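Local coordinates for ribosome-inactivating protein 3 (Zea mays, PDB 2PQG) that belongs to the ribosome-inactivating proteins, a family well known from plants, whose chain combines a mixed beta sheet with a larger set of helices, at residues Asp92-Leu95 with Asn99-Trp102; Lys24-His29 with Ile67-Leu72; Lys116-Val121 with Gln216-Asp221; Ala166-Pro169 with Thr173-Lys176. One frame throughout, in Å; residues are numbered along the deposited sequence.

Contact 1: Asp92-Leu95 with Asn99-Trp102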
loop_
_atom_site.group_PDB
_atom_site.type_symbol
_atom_site.label_atom_id
_atom_site.label_comp_id
_atom_site.label_asym_id
_atom_site.label_seq_id
_atom_site.Cartn_x
_atom_site.Cartn_y
_atom_site.Cartn_z
ATOM N N ASP A 92 17.053 1.024 -13.284
ATOM C CA ASP A 92 16.212 -0.126 -12.980
ATOM C C ASP A 92 15.448 -0.542 -14.232
ATOM O O ASP A 92 15.578 0.071 -15.293
ATOM C CB ASP A 92 15.224 0.197 -11.847
ATOM C CG ASP A 92 15.920 0.480 -10.522
ATOM O OD1 ASP A 92 15.218 0.623 -9.496
ATOM O OD2 ASP A 92 17.167 0.560 -10.504
ATOM N N THR A 93 14.650 -1.588 -14.092
ATOM C CA THR A 93 13.866 -2.112 -15.196
ATOM C C THR A 93 12.381 -1.859 -14.967
ATOM O O THR A 93 11.824 -2.266 -13.953
ATOM C CB THR A 93 14.147 -3.631 -15.365
ATOM O OG1 THR A 93 15.406 -3.798 -16.033
ATOM C CG2 THR A 93 13.040 -4.325 -16.156
ATOM N N HIS A 94 11.752 -1.170 -15.908
ATOM C CA HIS A 94 10.336 -0.864 -15.802
ATOM C C HIS A 94 9.436 -2.078 -15.940
ATOM O O HIS A 94 9.637 -2.910 -16.825
ATOM C CB HIS A 94 9.918 0.150 -16.870
ATOM C CG HIS A 94 10.150 1.582 -16.498
ATOM N ND1 HIS A 94 11.095 2.375 -17.115
ATOM C CD2 HIS A 94 9.553 2.364 -15.570
ATOM C CE1 HIS A 94 11.072 3.583 -16.579
ATOM N NE2 HIS A 94 10.145 3.601 -15.638
ATOM N N LEU A 95 8.465 -2.196 -15.037
ATOM C CA LEU A 95 7.485 -3.274 -15.124
ATOM C C LEU A 95 6.284 -2.648 -15.869
ATOM O O LEU A 95 5.574 -3.332 -16.610
ATOM C CB LEU A 95 7.024 -3.757 -13.740
ATOM C CG LEU A 95 8.113 -4.410 -12.891
ATOM C CD1 LEU A 95 7.534 -4.810 -11.553
ATOM C CD2 LEU A 95 8.684 -5.625 -13.615
ATOM N N ASN A 99 5.364 4.327 -21.565
ATOM C CA ASN A 99 6.262 5.450 -21.256
ATOM C C ASN A 99 6.279 5.848 -19.788
ATOM O O ASN A 99 6.110 7.023 -19.456
ATOM C CB ASN A 99 5.870 6.680 -22.094
ATOM C CG ASN A 99 6.287 6.560 -23.547
ATOM O OD1 ASN A 99 5.630 7.103 -24.432
ATOM N ND2 ASN A 99 7.395 5.861 -23.796
ATOM N N PRO A 100 6.506 4.883 -18.888
ATOM C CA PRO A 100 6.526 5.210 -17.462
ATOM C C PRO A 100 7.731 6.034 -17.020
ATOM O O PRO A 100 8.830 5.897 -17.562
ATOM C CB PRO A 100 6.476 3.839 -16.796
ATOM C CG PRO A 100 7.238 2.988 -17.743
ATOM C CD PRO A 100 6.756 3.448 -19.104
ATOM N N ARG A 101 7.503 6.899 -16.039
ATOM C CA ARG A 101 8.554 7.743 -15.489
ATOM C C ARG A 101 8.967 7.198 -14.127
ATOM O O ARG A 101 8.128 6.693 -13.370
ATOM C CB ARG A 101 8.060 9.179 -15.337
ATOM C CG ARG A 101 8.001 9.921 -16.628
ATOM C CD ARG A 101 7.393 11.295 -16.460
ATOM N NE ARG A 101 7.941 12.226 -17.442
ATOM C CZ ARG A 101 9.181 12.707 -17.395
ATOM N NH1 ARG A 101 9.602 13.546 -18.331
ATOM N NH2 ARG A 101 9.999 12.363 -16.403
ATOM N N TRP A 102 10.260 7.291 -13.830
ATOM C CA TRP A 102 10.787 6.834 -12.551
ATOM C C TRP A 102 10.529 7.895 -11.478
ATOM O O TRP A 102 10.812 9.075 -11.689
ATOM C CB TRP A 102 12.295 6.579 -12.657
ATOM C CG TRP A 102 12.690 5.312 -13.379
ATOM C CD1 TRP A 102 13.544 5.204 -14.451
ATOM C CD2 TRP A 102 12.296 3.972 -13.046
ATOM N NE1 TRP A 102 13.695 3.885 -14.806
ATOM C CE2 TRP A 102 12.933 3.107 -13.973
ATOM C CE3 TRP A 102 11.444 3.418 -12.079
ATOM C CZ2 TRP A 102 12.772 1.713 -13.935
ATOM C CZ3 TRP A 102 11.281 2.023 -12.042
ATOM C CH2 TRP A 102 11.933 1.193 -12.977
HETATM O O HOH W 1 16.161 2.829 -16.304
#

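Contact 2: Lys24-His29 with Ile67-Leu72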
loop_
_atom_site.group_PDB
_atom_site.type_symbol
_atom_site.label_atom_id
_atom_site.label_comp_id
_atom_site.label_asym_id
_atom_site.label_seq_id
_atom_site.Cartn_x
_atom_site.Cartn_y
_atom_site.Cartn_z
ATOM N N LYS A 24 -12.824 -9.910 -2.885
ATOM C CA LYS A 24 -13.625 -10.921 -3.577
ATOM C C LYS A 24 -13.170 -11.128 -5.029
ATOM O O LYS A 24 -13.203 -12.251 -5.543
ATOM C CB LYS A 24 -15.111 -10.533 -3.540
ATOM C CG LYS A 24 -16.017 -11.423 -4.385
ATOM C CD LYS A 24 -17.496 -11.160 -4.117
ATOM C CE LYS A 24 -18.376 -12.111 -4.922
ATOM N NZ LYS A 24 -18.030 -12.061 -6.370
ATOM N N ASP A 25 -12.734 -10.057 -5.686
ATOM C CA ASP A 25 -12.277 -10.174 -7.061
ATOM C C ASP A 25 -10.867 -10.758 -7.116
ATOM O O ASP A 25 -10.499 -11.422 -8.085
ATOM C CB ASP A 25 -12.312 -8.805 -7.736
ATOM C CG ASP A 25 -13.713 -8.203 -7.761
ATOM O OD1 ASP A 25 -13.844 -6.991 -8.046
ATOM O OD2 ASP A 25 -14.687 -8.946 -7.497
ATOM N N VAL A 26 -10.087 -10.505 -6.069
ATOM C CA VAL A 26 -8.710 -10.993 -5.962
ATOM C C VAL A 26 -8.696 -12.475 -5.601
ATOM O O VAL A 26 -7.890 -13.249 -6.113
ATOM C CB VAL A 26 -7.923 -10.207 -4.877
ATOM C CG1 VAL A 26 -6.565 -10.858 -4.627
ATOM C CG2 VAL A 26 -7.747 -8.759 -5.312
ATOM N N ILE A 27 -9.593 -12.856 -4.702
ATOM C CA ILE A 27 -9.712 -14.239 -4.265
ATOM C C ILE A 27 -10.137 -15.104 -5.457
ATOM O O ILE A 27 -9.916 -16.315 -5.464
ATOM C CB ILE A 27 -10.720 -14.346 -3.098
ATOM C CG1 ILE A 27 -10.110 -13.701 -1.856
ATOM C CG2 ILE A 27 -11.060 -15.795 -2.807
ATOM C CD1 ILE A 27 -11.057 -13.605 -0.683
ATOM N N LYS A 28 -10.730 -14.477 -6.472
ATOM C CA LYS A 28 -11.120 -15.222 -7.658
ATOM C C LYS A 28 -9.859 -15.791 -8.278
ATOM O O LYS A 28 -9.889 -16.860 -8.875
ATOM C CB LYS A 28 -11.829 -14.328 -8.675
ATOM C CG LYS A 28 -13.341 -14.300 -8.518
ATOM C CD LYS A 28 -13.975 -13.277 -9.445
ATOM C CE LYS A 28 -15.388 -12.962 -9.002
ATOM N NZ LYS A 28 -15.683 -11.508 -9.139
ATOM N N HIS A 29 -8.745 -15.083 -8.121
ATOM C CA HIS A 29 -7.485 -15.548 -8.682
ATOM C C HIS A 29 -6.566 -16.220 -7.653
ATOM O O HIS A 29 -5.371 -16.390 -7.904
ATOM C CB HIS A 29 -6.764 -14.385 -9.353
ATOM C CG HIS A 29 -7.574 -13.705 -10.414
ATOM N ND1 HIS A 29 -7.544 -14.088 -11.742
ATOM C CD2 HIS A 29 -8.448 -12.674 -10.345
ATOM C CE1 HIS A 29 -8.360 -13.321 -12.440
ATOM N NE2 HIS A 29 -8.923 -12.453 -11.616
ATOM N N ILE A 67 -1.322 -2.345 -9.177
ATOM C CA ILE A 67 -0.943 -3.295 -8.141
ATOM C C ILE A 67 -0.711 -4.727 -8.621
ATOM O O ILE A 67 -1.539 -5.296 -9.321
ATOM C CB ILE A 67 -2.014 -3.328 -7.031
ATOM C CG1 ILE A 67 -2.123 -1.951 -6.378
ATOM C CG2 ILE A 67 -1.675 -4.384 -6.000
ATOM C CD1 ILE A 67 -3.366 -1.776 -5.522
ATOM N N ARG A 68 0.421 -5.308 -8.229
ATOM C CA ARG A 68 0.735 -6.687 -8.600
ATOM C C ARG A 68 -0.228 -7.593 -7.855
ATOM O O ARG A 68 -0.464 -7.405 -6.666
ATOM C CB ARG A 68 2.151 -7.073 -8.168
ATOM C CG ARG A 68 3.267 -6.251 -8.754
ATOM C CD ARG A 68 4.599 -6.669 -8.143
ATOM N NE ARG A 68 4.900 -8.085 -8.354
ATOM C CZ ARG A 68 6.009 -8.533 -8.935
ATOM N NH1 ARG A 68 6.926 -7.672 -9.364
ATOM N NH2 ARG A 68 6.202 -9.839 -9.086
ATOM N N MET A 69 -0.781 -8.579 -8.543
ATOM C CA MET A 69 -1.698 -9.509 -7.899
ATOM C C MET A 69 -0.948 -10.502 -7.021
ATOM O O MET A 69 -1.457 -10.914 -5.980
ATOM C CB MET A 69 -2.500 -10.268 -8.950
ATOM C CG MET A 69 -3.837 -9.652 -9.235
ATOM S SD MET A 69 -4.956 -10.069 -7.896
ATOM C CE MET A 69 -5.678 -11.522 -8.589
ATOM N N ASP A 70 0.267 -10.872 -7.424
ATOM C CA ASP A 70 1.026 -11.843 -6.652
ATOM C C ASP A 70 1.400 -11.430 -5.220
ATOM O O ASP A 70 1.297 -12.242 -4.304
ATOM C CB ASP A 70 2.273 -12.320 -7.430
ATOM C CG ASP A 70 3.100 -11.184 -8.002
ATOM O OD1 ASP A 70 3.018 -10.056 -7.480
ATOM O OD2 ASP A 70 3.851 -11.437 -8.971
ATOM N N ASN A 71 1.824 -10.187 -5.004
ATOM C CA ASN A 71 2.167 -9.778 -3.642
ATOM C C ASN A 71 1.296 -8.629 -3.136
ATOM O O ASN A 71 1.500 -8.124 -2.031
ATOM C CB ASN A 71 3.646 -9.391 -3.543
ATOM C CG ASN A 71 3.993 -8.191 -4.389
ATOM O OD1 ASN A 71 3.130 -7.374 -4.719
ATOM N ND2 ASN A 71 5.268 -8.064 -4.734
ATOM N N LEU A 72 0.314 -8.239 -3.945
ATOM C CA LEU A 72 -0.608 -7.149 -3.622
ATOM C C LEU A 72 0.099 -5.844 -3.281
ATOM O O LEU A 72 -0.320 -5.118 -2.379
ATOM C CB LEU A 72 -1.549 -7.537 -2.468
ATOM C CG LEU A 72 -2.757 -8.432 -2.784
ATOM C CD1 LEU A 72 -3.701 -8.465 -1.589
ATOM C CD2 LEU A 72 -3.496 -7.898 -4.003
#

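Contact 3: Lys116-Val121 with Gln216-Asp221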
loop_
_atom_site.group_PDB
_atom_site.type_symbol
_atom_site.label_atom_id
_atom_site.label_comp_id
_atom_site.label_asym_id
_atom_site.label_seq_id
_atom_site.Cartn_x
_atom_site.Cartn_y
_atom_site.Cartn_z
ATOM N N LYS A 116 10.851 5.596 10.494
ATOM C CA LYS A 116 9.662 5.850 11.293
ATOM C C LYS A 116 8.582 4.822 10.990
ATOM O O LYS A 116 8.283 4.537 9.831
ATOM C CB LYS A 116 9.133 7.262 11.033
ATOM C CG LYS A 116 10.138 8.365 11.321
ATOM C CD LYS A 116 9.519 9.740 11.125
ATOM C CE LYS A 116 10.579 10.829 11.140
ATOM N NZ LYS A 116 10.280 11.881 12.151
ATOM N N GLY A 117 8.001 4.270 12.048
ATOM C CA GLY A 117 7.136 3.105 11.941
ATOM C C GLY A 117 5.856 3.444 11.214
ATOM O O GLY A 117 5.552 4.622 10.993
ATOM N N LEU A 118 5.105 2.418 10.834
ATOM C CA LEU A 118 3.853 2.631 10.126
ATOM C C LEU A 118 2.837 3.403 10.957
ATOM O O LEU A 118 1.938 4.035 10.400
ATOM C CB LEU A 118 3.249 1.295 9.688
ATOM C CG LEU A 118 3.751 0.771 8.345
ATOM C CD1 LEU A 118 5.249 0.534 8.403
ATOM C CD2 LEU A 118 3.032 -0.503 8.008
ATOM N N GLU A 119 2.984 3.358 12.282
ATOM C CA GLU A 119 2.064 4.051 13.178
ATOM C C GLU A 119 2.062 5.566 12.976
ATOM O O GLU A 119 1.217 6.266 13.543
ATOM C CB GLU A 119 2.388 3.736 14.642
ATOM C CG GLU A 119 3.661 4.388 15.173
ATOM C CD GLU A 119 4.927 3.582 14.888
ATOM O OE1 GLU A 119 6.028 4.073 15.233
ATOM O OE2 GLU A 119 4.829 2.461 14.329
ATOM N N THR A 120 2.989 6.071 12.163
ATOM C CA THR A 120 3.061 7.513 11.899
ATOM C C THR A 120 2.288 7.951 10.662
ATOM O O THR A 120 2.196 9.149 10.374
ATOM C CB THR A 120 4.517 7.997 11.726
ATOM O OG1 THR A 120 5.173 7.199 10.732
ATOM C CG2 THR A 120 5.273 7.902 13.047
ATOM N N VAL A 121 1.739 6.981 9.935
ATOM C CA VAL A 121 0.978 7.258 8.722
ATOM C C VAL A 121 -0.504 7.479 9.034
ATOM O O VAL A 121 -1.246 6.522 9.288
ATOM C CB VAL A 121 1.132 6.101 7.712
ATOM C CG1 VAL A 121 0.378 6.417 6.424
ATOM C CG2 VAL A 121 2.609 5.866 7.425
ATOM N N GLN A 216 3.767 -5.980 12.453
ATOM C CA GLN A 216 3.254 -7.194 11.843
ATOM C C GLN A 216 3.094 -6.941 10.356
ATOM O O GLN A 216 3.426 -7.790 9.527
ATOM C CB GLN A 216 1.904 -7.542 12.437
ATOM C CG GLN A 216 1.903 -7.529 13.932
ATOM C CD GLN A 216 0.532 -7.777 14.478
ATOM O OE1 GLN A 216 -0.391 -6.988 14.252
ATOM N NE2 GLN A 216 0.373 -8.883 15.196
ATOM N N VAL A 217 2.571 -5.764 10.032
ATOM C CA VAL A 217 2.367 -5.374 8.646
ATOM C C VAL A 217 3.670 -5.506 7.868
ATOM O O VAL A 217 3.682 -5.976 6.723
ATOM C CB VAL A 217 1.871 -3.909 8.544
ATOM C CG1 VAL A 217 2.007 -3.406 7.115
ATOM C CG2 VAL A 217 0.427 -3.826 8.979
ATOM N N GLN A 218 4.763 -5.087 8.496
ATOM C CA GLN A 218 6.066 -5.139 7.862
ATOM C C GLN A 218 6.620 -6.546 7.776
ATOM O O GLN A 218 7.659 -6.756 7.161
ATOM C CB GLN A 218 7.055 -4.248 8.608
ATOM C CG GLN A 218 6.799 -2.761 8.425
ATOM C CD GLN A 218 7.937 -1.913 8.949
ATOM O OE1 GLN A 218 7.964 -1.537 10.118
ATOM N NE2 GLN A 218 8.896 -1.622 8.080
ATOM N N LYS A 219 5.936 -7.510 8.386
ATOM C CA LYS A 219 6.400 -8.895 8.355
ATOM C C LYS A 219 5.438 -9.804 7.603
ATOM O O LYS A 219 5.379 -11.009 7.849
ATOM C CB LYS A 219 6.609 -9.420 9.782
ATOM C CG LYS A 219 7.862 -8.897 10.463
ATOM C CD LYS A 219 9.098 -9.330 9.709
ATOM C CE LYS A 219 10.370 -8.879 10.408
ATOM N NZ LYS A 219 10.582 -7.409 10.361
ATOM N N TRP A 220 4.691 -9.217 6.672
ATOM C CA TRP A 220 3.724 -9.959 5.875
ATOM C C TRP A 220 4.276 -11.254 5.302
ATOM O O TRP A 220 3.577 -12.268 5.278
ATOM C CB TRP A 220 3.230 -9.099 4.717
ATOM C CG TRP A 220 2.154 -9.756 3.907
ATOM C CD1 TRP A 220 0.918 -10.129 4.349
ATOM C CD2 TRP A 220 2.208 -10.107 2.513
ATOM N NE1 TRP A 220 0.192 -10.674 3.318
ATOM C CE2 TRP A 220 0.947 -10.662 2.185
ATOM C CE3 TRP A 220 3.174 -9.969 1.515
ATOM C CZ2 TRP A 220 0.654 -11.126 0.887
ATOM C CZ3 TRP A 220 2.870 -10.429 0.223
ATOM C CH2 TRP A 220 1.611 -10.984 -0.076
ATOM N N ASP A 221 5.517 -11.203 4.818
ATOM C CA ASP A 221 6.169 -12.369 4.221
ATOM C C ASP A 221 6.401 -13.429 5.249
ATOM O O ASP A 221 6.250 -14.622 4.990
ATOM C CB ASP A 221 7.534 -12.012 3.640
ATOM C CG ASP A 221 7.436 -11.194 2.382
ATOM O OD1 ASP A 221 8.478 -11.001 1.721
ATOM O OD2 ASP A 221 6.319 -10.741 2.056
#

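Contact 4: Ala166-Pro169 with Thr173-Lys176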
loop_
_atom_site.group_PDB
_atom_site.type_symbol
_atom_site.label_atom_id
_atom_site.label_comp_id
_atom_site.label_asym_id
_atom_site.label_seq_id
_atom_site.Cartn_x
_atom_site.Cartn_y
_atom_site.Cartn_z
ATOM N N ALA A 166 16.005 20.889 -1.896
ATOM C CA ALA A 166 16.950 20.218 -2.781
ATOM C C ALA A 166 17.190 18.742 -2.458
ATOM O O ALA A 166 17.323 17.930 -3.374
ATOM C CB ALA A 166 18.282 20.972 -2.795
ATOM N N ALA A 167 17.240 18.394 -1.173
ATOM C CA ALA A 167 17.487 17.011 -0.768
ATOM C C ALA A 167 16.259 16.113 -0.686
ATOM O O ALA A 167 16.377 14.896 -0.836
ATOM C CB ALA A 167 18.213 16.986 0.564
ATOM N N ASP A 168 15.087 16.691 -0.435
ATOM C CA ASP A 168 13.871 15.883 -0.330
ATOM C C ASP A 168 12.712 16.529 -1.093
ATOM O O ASP A 168 11.683 16.865 -0.504
ATOM C CB ASP A 168 13.510 15.706 1.146
ATOM C CG ASP A 168 12.648 14.488 1.394
ATOM O OD1 ASP A 168 12.486 13.665 0.465
ATOM O OD2 ASP A 168 12.140 14.347 2.528
ATOM N N PRO A 169 12.870 16.707 -2.421
ATOM C CA PRO A 169 11.864 17.313 -3.305
ATOM C C PRO A 169 10.480 16.647 -3.313
ATOM O O PRO A 169 9.472 17.358 -3.304
ATOM C CB PRO A 169 12.533 17.267 -4.680
ATOM C CG PRO A 169 13.996 17.323 -4.351
ATOM C CD PRO A 169 14.090 16.380 -3.182
ATOM N N THR A 173 5.110 13.806 -2.112
ATOM C CA THR A 173 4.671 12.641 -2.856
ATOM C C THR A 173 4.896 11.372 -2.020
ATOM O O THR A 173 3.999 10.544 -1.889
ATOM C CB THR A 173 5.434 12.516 -4.189
ATOM O OG1 THR A 173 5.088 13.612 -5.041
ATOM C CG2 THR A 173 5.089 11.222 -4.890
ATOM N N LYS A 174 6.086 11.211 -1.451
ATOM C CA LYS A 174 6.344 10.027 -0.637
ATOM C C LYS A 174 5.298 9.892 0.458
ATOM O O LYS A 174 4.897 8.790 0.822
ATOM C CB LYS A 174 7.718 10.103 0.027
ATOM C CG LYS A 174 8.875 10.022 -0.920
ATOM C CD LYS A 174 10.154 9.870 -0.136
ATOM C CE LYS A 174 11.349 10.198 -0.986
ATOM N NZ LYS A 174 12.500 10.525 -0.111
ATOM N N SER A 175 4.867 11.031 0.983
ATOM C CA SER A 175 3.892 11.074 2.057
ATOM C C SER A 175 2.514 10.613 1.611
ATOM O O SER A 175 1.883 9.804 2.286
ATOM C CB SER A 175 3.818 12.493 2.612
ATOM O OG SER A 175 2.801 12.600 3.582
ATOM N N LYS A 176 2.055 11.132 0.477
ATOM C CA LYS A 176 0.750 10.773 -0.066
ATOM C C LYS A 176 0.744 9.313 -0.534
ATOM O O LYS A 176 -0.254 8.595 -0.381
ATOM C CB LYS A 176 0.407 11.709 -1.220
ATOM C CG LYS A 176 0.288 13.176 -0.779
ATOM C CD LYS A 176 -0.832 13.319 0.248
ATOM C CE LYS A 176 -1.046 14.748 0.722
ATOM N NZ LYS A 176 -0.110 15.105 1.811
HETATM O O HOH W 2 6.651 16.438 -3.755
#

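Contact 1: Asp92-Leu95 with Asn99-Trp102
Pro100 lays its ring over one face of the His94 imidazole. Its CG stands 3.5 Å from the ring centroid and 23° off the ring normal, a clear CH-pi contact, with CG displaced toward the rim. Arg101 brings only its backbone near the edge of the same imidazole. The side chain turns away, while its main chain pairs with Trp84 and Glu86 and so joins the end strand 101-102 to the sheet. Trp102 covers the other face of His94. The two side chains reach in from opposite directions and form an offset stack, the imidazole and the six-membered indole ring having centroids 3.7 Å apart and planes inclined by 13°. The far end of the indole runs along the loop: CH2 meets Thr93 O edge-on at 3.6 Å, and CZ2 lies 3.6 Å from Asp92 CB. Trp102 NE1 gives its N-H to a water 3.1 Å away, and that water donates in turn to Asp92 O at 3.0 Å. His94 is therefore sandwiched between a proline and a tryptophan, so that ring stacking and a CH-pi contact, not direct hydrogen bonds, carry most of this surface contact, while the water gives both the indole N-H and a loop carbonyl a polar partner.

Contact 2: Lys24-His29 with Ile67-Leu72
Met69 meets the helix with a sharply folded side chain: its bend at chi2 (-77°) turns SD onto Val26, and a second bend at chi3 carries CE on toward His29. SD lies 3.7 Å from Val26 CG1 and 4.0 Å from Val26 CG2, so the thioether rests against both branches of the valine, and the two side chains run alongside one another, pointing opposite ways. With CG1 anti to its backbone N (chi1 171°), Val26 also extends that methyl toward Leu72, whose CD2 is 4.3 Å from CG1. The Met69 side chain crosses that of His29 at about a right angle, but CE is modelled too close to the histidine CB, and its exact place is doubtful. No hydrogen bond spans the two segments; the contact is made by packing, mostly of apolar groups.

In the fold, this is where the end of helix 15-27 packs on the turn that links the antiparallel strands 62-68 and 74-78. Leu72 takes a left-handed backbone conformation in that turn. Phe2 of strand 2-7 touches Met69 and its ring meets that of His29, while Leu52 of strand 51-57 touches Val26.

On the side of the turn turned away from the helix, Arg68 grips the Asp70 carboxylate side-on. NE reaches OD1 at 2.9 Å in a nearly straight bond using the syn lone pair, and NH2 reaches OD2 at 2.8 Å. Arg68 NH2 also bonds to Lys45 O, and Asn71 O accepts from Arg189 on helix 171-189.

Contact 3: Lys116-Val121 with Gln216-Asp221
Apolar packing joins the two segments, and Leu118 supplies all of it from one side, one branch for each partner. CD2 runs at Val217 CG1, the valine branch anti to the backbone N (chi1 165°). They are modelled 3.2 Å apart, tighter than methyls normally sit, so the exact spacing is doubtful although the pairing is clear. CD1 lies against Gln218, 3.6 Å from its CG, and Gln218 OE1 comes no nearer than 3.8 Å to that methyl. Tyr109 of helix 109-112 touches both Leu118 and Val217.

No hydrogen bond crosses between the segments; several shape each one. Gly117 O is gripped twice by Thr120: OG1 donates from 2.6 Å, nearly along the C=O axis, and the backbone N from 3.2 Å. This pair, with Val121 N to Leu118 O, shapes the 3-10 turn that carries Leu118. On the other segment a type I turn from Val217 to Trp220, its own Trp220 N to Val217 O bond weak, joins helix 211-217 to helix 220-232. One step earlier, Lys219 N donates to Gln216 O at 2.8 Å.

With no hydrogen bond across it, the contact probably draws its stability from burying Leu118 and Val217, and Gln218 adds its CG and amide carbon on the exposed side.

Contact 4: Ala166-Pro169 with Thr173-Lys176
Lys174 NZ and Asp168 OD1, 3.2 Å apart, form a salt bridge with a hydrogen bond from the ammonium, the one direct contact between the segments. The ammonium comes in on the syn side of the carboxylate oxygen, 26° out of the carboxylate plane. The side chains approach obliquely, each using only its end.

What puts the charges within reach is the shape of the two chains. Lys174 is stretched out beyond CG, so that NZ spans the gap from its own helix. The carboxylate of Asp168 swings anti to the backbone N (chi1 -157°), bringing OD1 toward the lysine.

One layer further out, the backbone takes over. Asp168 is the first residue to leave helical geometry after helix 159-167, and Pro169 follows it directly. A water donates to Pro169 O at 3.0 Å and accepts a weak bond from Thr173 N at 3.5 Å. It thus stands between a carbonyl and an amide four residues apart, the spacing that would pair directly within an alpha helix. Asp168 itself lies in the short link between the two helices. Asp168 and Pro169 also touch a crystal neighbour, which may influence their geometry.

The bridge thus spans the corner where helix 159-167 gives way to the long helix 171-189. Phe105 touches Lys174 and Thr173, and helix 125-135 packs alongside, with Leu135 against both Thr173 and Lys176.

From the N terminus, contact 2 closes first, bringing the end of helix 15-27 back against the turn after strand 62-68. Contact 1 follows in series as a short loop of its own, folding the segment after strand 84-86 onto the end strand 101-102. Contact 3 then spans the helical part, from the loop before helix 125-135 to the junction of helices 211-217 and 220-232. Contact 4, the corner leading into helix 171-189, lies wholly within that span; none of the four cross. Contact 2 touches both contact 1, through Arg68 and Leu95, and contact 3, through Asn71 and Trp220, so it links the sheet to the helices.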